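Local structure of iron transport multicopper oxidase FET3 (Saccharomyces cerevisiae, 1ZPU) at residues N50-F61 against P82-F93. The protein oxidises ferrous to ferric iron with four copper ions, reducing dioxygen to water, for high-affinity iron uptake at the yeast cell surface. Residues are numbered along the deposited sequence; the frame is centred on the assembly and turned at random.
With CU1 (copper (I) ion), chain B; NAG (2-acetamido-2-deoxy-beta-D-glucopyranose), chain K; NAG (2-acetamido-2-deoxy-beta-D-glucopyranose), chain J.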
loop_
_atom_site.group_PDB
_atom_site.type_symbol
_atom_site.label_atom_id
_atom_site.label_comp_id
_atom_site.label_asym_id
_atom_site.label_seq_id
_atom_site.Cartn_x
_atom_site.Cartn_y
_atom_site.Cartn_z
ATOM N N ASN A 50 -5.097 -7.840 -20.047
ATOM C CA ASN A 50 -3.885 -7.129 -20.400
ATOM C C ASN A 50 -3.880 -6.760 -21.881
ATOM O O ASN A 50 -3.646 -7.609 -22.740
ATOM C CB ASN A 50 -2.657 -7.985 -20.071
ATOM C CG ASN A 50 -1.364 -7.214 -20.190
ATOM O OD1 ASN A 50 -1.354 -6.072 -20.646
ATOM N ND2 ASN A 50 -0.267 -7.824 -19.767
ATOM N N GLY A 51 -4.148 -5.490 -22.170
ATOM C CA GLY A 51 -4.141 -4.996 -23.544
ATOM C C GLY A 51 -2.907 -4.174 -23.858
ATOM O O GLY A 51 -2.843 -3.515 -24.896
ATOM N N MET A 52 -1.936 -4.203 -22.947
ATOM C CA MET A 52 -0.661 -3.508 -23.135
ATOM C C MET A 52 0.274 -4.383 -23.946
ATOM O O MET A 52 0.232 -5.607 -23.832
ATOM C CB MET A 52 -0.025 -3.148 -21.794
ATOM C CG MET A 52 -0.575 -1.909 -21.189
ATOM S SD MET A 52 -0.352 -1.853 -19.386
ATOM C CE MET A 52 -0.655 -3.575 -18.946
ATOM N N ASN A 53 1.121 -3.755 -24.753
ATOM C CA ASN A 53 1.845 -4.483 -25.803
ATOM C C ASN A 53 3.030 -5.336 -25.343
ATOM O O ASN A 53 3.438 -6.273 -26.025
ATOM C CB ASN A 53 2.338 -3.500 -26.866
ATOM C CG ASN A 53 2.426 -4.128 -28.227
ATOM O OD1 ASN A 53 1.416 -4.573 -28.776
ATOM N ND2 ASN A 53 3.635 -4.175 -28.790
ATOM N N ASN A 54 3.571 -5.009 -24.176
ATOM C CA ASN A 54 4.915 -5.454 -23.824
ATOM C C ASN A 54 5.140 -5.657 -22.314
ATOM O O ASN A 54 6.149 -6.232 -21.922
ATOM C CB ASN A 54 5.903 -4.418 -24.369
ATOM C CG ASN A 54 5.619 -2.988 -23.815
ATOM O OD1 ASN A 54 4.485 -2.659 -23.364
ATOM N ND2 ASN A 54 6.657 -2.141 -23.845
ATOM N N THR A 55 4.215 -5.189 -21.478
ATOM C CA THR A 55 4.318 -5.395 -20.034
ATOM C C THR A 55 3.416 -6.537 -19.561
ATOM O O THR A 55 2.447 -6.892 -20.239
ATOM C CB THR A 55 3.895 -4.133 -19.271
ATOM O OG1 THR A 55 3.843 -3.018 -20.172
ATOM C CG2 THR A 55 4.862 -3.845 -18.124
ATOM N N ASN A 56 3.733 -7.102 -18.397
ATOM C CA ASN A 56 2.768 -7.916 -17.656
ATOM C C ASN A 56 1.824 -7.007 -16.832
ATOM O O ASN A 56 2.060 -5.798 -16.753
ATOM C CB ASN A 56 3.499 -8.933 -16.777
ATOM C CG ASN A 56 4.249 -10.004 -17.595
ATOM O OD1 ASN A 56 3.825 -10.367 -18.693
ATOM N ND2 ASN A 56 5.355 -10.529 -17.036
ATOM N N THR A 57 0.754 -7.567 -16.261
ATOM C CA THR A 57 -0.096 -6.824 -15.309
ATOM C C THR A 57 -0.560 -7.679 -14.141
ATOM O O THR A 57 -0.402 -8.895 -14.146
ATOM C CB THR A 57 -1.387 -6.219 -15.941
ATOM O OG1 THR A 57 -1.308 -6.219 -17.372
ATOM C CG2 THR A 57 -1.625 -4.814 -15.425
ATOM N N SER A 58 -1.141 -7.017 -13.144
ATOM C CA SER A 58 -1.813 -7.687 -12.048
ATOM C C SER A 58 -2.667 -6.633 -11.406
ATOM O O SER A 58 -2.522 -5.456 -11.733
ATOM C CB SER A 58 -0.805 -8.203 -11.042
ATOM O OG SER A 58 0.111 -7.182 -10.715
ATOM N N MET A 59 -3.557 -7.043 -10.504
ATOM C CA MET A 59 -4.362 -6.097 -9.737
ATOM C C MET A 59 -4.502 -6.608 -8.336
ATOM O O MET A 59 -4.877 -7.761 -8.128
ATOM C CB MET A 59 -5.749 -5.928 -10.355
ATOM C CG MET A 59 -6.591 -4.821 -9.728
ATOM S SD MET A 59 -7.756 -4.100 -10.911
ATOM C CE MET A 59 -8.736 -5.539 -11.281
ATOM N N HIS A 60 -4.191 -5.739 -7.381
ATOM C CA HIS A 60 -4.269 -6.061 -5.973
ATOM C C HIS A 60 -5.309 -5.169 -5.328
ATOM O O HIS A 60 -5.369 -3.986 -5.622
ATOM C CB HIS A 60 -2.915 -5.825 -5.322
ATOM C CG HIS A 60 -2.959 -5.783 -3.824
ATOM N ND1 HIS A 60 -3.541 -6.776 -3.067
ATOM C CD2 HIS A 60 -2.468 -4.883 -2.944
ATOM C CE1 HIS A 60 -3.427 -6.479 -1.788
ATOM N NE2 HIS A 60 -2.774 -5.340 -1.686
ATOM N N PHE A 61 -6.121 -5.734 -4.443
ATOM C CA PHE A 61 -7.146 -4.977 -3.742
ATOM C C PHE A 61 -6.715 -4.717 -2.306
ATOM O O PHE A 61 -6.827 -5.581 -1.438
ATOM C CB PHE A 61 -8.487 -5.681 -3.871
ATOM C CG PHE A 61 -8.811 -6.032 -5.282
ATOM C CD1 PHE A 61 -8.347 -7.239 -5.842
ATOM C CD2 PHE A 61 -9.503 -5.136 -6.089
ATOM C CE1 PHE A 61 -8.600 -7.550 -7.163
ATOM C CE2 PHE A 61 -9.759 -5.445 -7.422
ATOM C CZ PHE A 61 -9.311 -6.652 -7.956
ATOM N N PRO A 82 2.164 -13.549 -13.409
ATOM C CA PRO A 82 1.790 -12.274 -14.035
ATOM C C PRO A 82 0.854 -12.446 -15.221
ATOM O O PRO A 82 0.924 -13.474 -15.911
ATOM C CB PRO A 82 3.132 -11.732 -14.543
ATOM C CG PRO A 82 4.171 -12.462 -13.789
ATOM C CD PRO A 82 3.602 -13.822 -13.590
ATOM N N ILE A 83 -0.002 -11.451 -15.459
ATOM C CA ILE A 83 -0.899 -11.483 -16.607
ATOM C C ILE A 83 -0.172 -11.031 -17.865
ATOM O O ILE A 83 0.203 -9.868 -17.993
ATOM C CB ILE A 83 -2.167 -10.628 -16.421
ATOM C CG1 ILE A 83 -2.885 -10.985 -15.130
ATOM C CG2 ILE A 83 -3.122 -10.808 -17.600
ATOM C CD1 ILE A 83 -3.714 -9.846 -14.586
ATOM N N ALA A 84 0.013 -11.969 -18.789
ATOM C CA ALA A 84 0.692 -11.708 -20.056
ATOM C C ALA A 84 -0.190 -10.910 -21.016
ATOM O O ALA A 84 -1.415 -11.006 -20.949
ATOM C CB ALA A 84 1.107 -13.021 -20.702
ATOM N N PRO A 85 0.430 -10.111 -21.909
ATOM C CA PRO A 85 -0.328 -9.419 -22.953
ATOM C C PRO A 85 -1.281 -10.350 -23.697
ATOM O O PRO A 85 -0.870 -11.417 -24.154
ATOM C CB PRO A 85 0.764 -8.908 -23.896
ATOM C CG PRO A 85 1.950 -8.724 -23.028
ATOM C CD PRO A 85 1.869 -9.787 -21.971
ATOM N N GLY A 86 -2.545 -9.946 -23.796
ATOM C CA GLY A 86 -3.583 -10.734 -24.452
ATOM C C GLY A 86 -4.432 -11.558 -23.499
ATOM O O GLY A 86 -5.580 -11.886 -23.812
ATOM N N SER A 87 -3.870 -11.886 -22.336
ATOM C CA SER A 87 -4.534 -12.756 -21.369
ATOM C C SER A 87 -5.541 -12.029 -20.472
ATOM O O SER A 87 -5.485 -10.809 -20.304
ATOM C CB SER A 87 -3.504 -13.524 -20.539
ATOM O OG SER A 87 -2.810 -14.473 -21.347
ATOM N N THR A 88 -6.472 -12.799 -19.920
ATOM C CA THR A 88 -7.543 -12.280 -19.081
ATOM C C THR A 88 -7.575 -13.052 -17.771
ATOM O O THR A 88 -7.819 -14.253 -17.768
ATOM C CB THR A 88 -8.933 -12.461 -19.754
ATOM O OG1 THR A 88 -8.960 -11.802 -21.026
ATOM C CG2 THR A 88 -10.054 -11.908 -18.865
ATOM N N MET A 89 -7.346 -12.365 -16.660
ATOM C CA MET A 89 -7.508 -12.997 -15.361
ATOM C C MET A 89 -8.829 -12.579 -14.709
ATOM O O MET A 89 -9.223 -11.412 -14.770
ATOM C CB MET A 89 -6.291 -12.736 -14.466
ATOM C CG MET A 89 -6.522 -12.971 -12.972
ATOM S SD MET A 89 -5.119 -13.580 -12.005
ATOM C CE MET A 89 -3.728 -12.839 -12.819
ATOM N N LEU A 90 -9.522 -13.552 -14.126
ATOM C CA LEU A 90 -10.742 -13.283 -13.396
ATOM C C LEU A 90 -10.447 -13.218 -11.910
ATOM O O LEU A 90 -9.985 -14.189 -11.316
ATOM C CB LEU A 90 -11.808 -14.334 -13.701
ATOM C CG LEU A 90 -13.088 -14.298 -12.857
ATOM C CD1 LEU A 90 -13.862 -12.975 -12.994
ATOM C CD2 LEU A 90 -13.959 -15.471 -13.210
ATOM N N TYR A 91 -10.698 -12.053 -11.327
ATOM C CA TYR A 91 -10.610 -11.859 -9.888
ATOM C C TYR A 91 -12.015 -12.028 -9.316
ATOM O O TYR A 91 -12.901 -11.226 -9.592
ATOM C CB TYR A 91 -10.019 -10.473 -9.568
ATOM C CG TYR A 91 -8.539 -10.349 -9.898
ATOM C CD1 TYR A 91 -8.112 -9.787 -11.099
ATOM C CD2 TYR A 91 -7.567 -10.811 -9.011
ATOM C CE1 TYR A 91 -6.745 -9.683 -11.414
ATOM C CE2 TYR A 91 -6.199 -10.708 -9.308
ATOM C CZ TYR A 91 -5.793 -10.146 -10.512
ATOM O OH TYR A 91 -4.440 -10.050 -10.799
ATOM N N ASN A 92 -12.211 -13.083 -8.535
ATOM C CA ASN A 92 -13.530 -13.487 -8.085
ATOM C C ASN A 92 -13.477 -13.718 -6.593
ATOM O O ASN A 92 -12.923 -14.710 -6.136
ATOM C CB ASN A 92 -13.921 -14.768 -8.815
ATOM C CG ASN A 92 -15.372 -15.160 -8.618
ATOM O OD1 ASN A 92 -16.056 -14.677 -7.704
ATOM N ND2 ASN A 92 -15.853 -16.042 -9.502
ATOM N N PHE A 93 -14.039 -12.786 -5.833
ATOM C CA PHE A 93 -13.937 -12.822 -4.377
ATOM C C PHE A 93 -15.122 -12.158 -3.702
ATOM O O PHE A 93 -15.789 -11.315 -4.289
ATOM C CB PHE A 93 -12.627 -12.184 -3.902
ATOM C CG PHE A 93 -12.486 -10.726 -4.253
ATOM C CD1 PHE A 93 -12.864 -9.737 -3.354
ATOM C CD2 PHE A 93 -11.952 -10.338 -5.471
ATOM C CE1 PHE A 93 -12.723 -8.379 -3.669
ATOM C CE2 PHE A 93 -11.813 -8.982 -5.790
ATOM C CZ PHE A 93 -12.197 -8.004 -4.889
HETATM CU CU CU1 B . -2.379 -4.770 0.271
HETATM C C1 NAG K . -16.870 -16.941 -9.019
HETATM C C2 NAG K . -17.120 -18.099 -9.991
HETATM C C3 NAG K . -18.373 -18.847 -9.559
HETATM C C4 NAG K . -18.197 -19.326 -8.125
HETATM C C5 NAG K . -17.607 -18.268 -7.186
HETATM C C6 NAG K . -17.084 -18.925 -5.908
HETATM C C7 NAG K . -17.951 -17.096 -12.156
HETATM C C8 NAG K . -19.333 -17.658 -12.398
HETATM N N2 NAG K . -17.087 -17.792 -11.423
HETATM O O3 NAG K . -18.560 -19.980 -10.387
HETATM O O4 NAG K . -19.447 -19.770 -7.645
HETATM O O5 NAG K . -16.541 -17.537 -7.780
HETATM O O6 NAG K . -16.487 -20.172 -6.209
HETATM O O7 NAG K . -17.623 -16.032 -12.668
HETATM C C1 NAG J . 6.463 -10.618 -17.957
HETATM C C2 NAG J . 7.888 -10.029 -17.909
HETATM C C3 NAG J . 8.965 -11.033 -18.353
HETATM C C4 NAG J . 8.763 -12.430 -17.759
HETATM C C5 NAG J . 7.310 -12.905 -17.801
HETATM C C6 NAG J . 6.784 -13.273 -16.402
HETATM C C7 NAG J . 8.299 -7.627 -17.950
HETATM C C8 NAG J . 9.728 -7.154 -17.872
HETATM N N2 NAG J . 8.043 -8.762 -18.631
HETATM O O3 NAG J . 10.237 -10.566 -17.940
HETATM O O4 NAG J . 9.553 -13.340 -18.479
HETATM O O5 NAG J . 6.495 -11.938 -18.473
HETATM O O6 NAG J . 7.518 -14.343 -15.839
HETATM O O7 NAG J . 7.414 -6.969 -17.367
#
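Asn50 hydrogen-bonds Ile83, Gly86 and Ser87 with side chain and backbone. Its CG lies anti to the backbone N (chi1 -170°), bringing the amide against Pro85 and the Ile83 carbonyl. Asn50 ND2 gives one hydrogen to Ile83 O at 2.7 Å, from above that carbonyl's plane. Asn50 ND2 gives another to Thr55 O at 2.9 Å, close to the amide's own plane. OD1 accepts from Met52 N, an Asx turn. These bonds fix the amide's rotation. With an alanine in its place, Met52 N would probably lose its acceptor, and Thr55 O and Ile83 O a donor each.

Asn50 N donates to Ser87 O, and Gly86 N to Asn50 O at 2.8 Å, clasping the Ala84-Ser87 type II turn. Thr57 and Ile83 form an antiparallel bridge: Ile83 N donates to Thr57 O, and Thr57 N is the second donor to Ile83 O.

Met59 N donates to Tyr91 OH at 3.1 Å; that hydroxyl also bonds Gln80. The edge of Phe61 meets the face of Tyr91, planes at 72°. Phe93 CE2 lies over one face of Phe61, 3.8 Å from Phe61 CE1.

Asn56 bears an N-linked glycan, and its CB packs on Pro82 CB. His60 NE2 binds the type 2 copper at 2.1 Å, with His395 as second ligand. The aromatic cluster joins the two sheets of the first cupredoxin domain, beside the trinuclear copper cluster characteristic of multicopper oxidases.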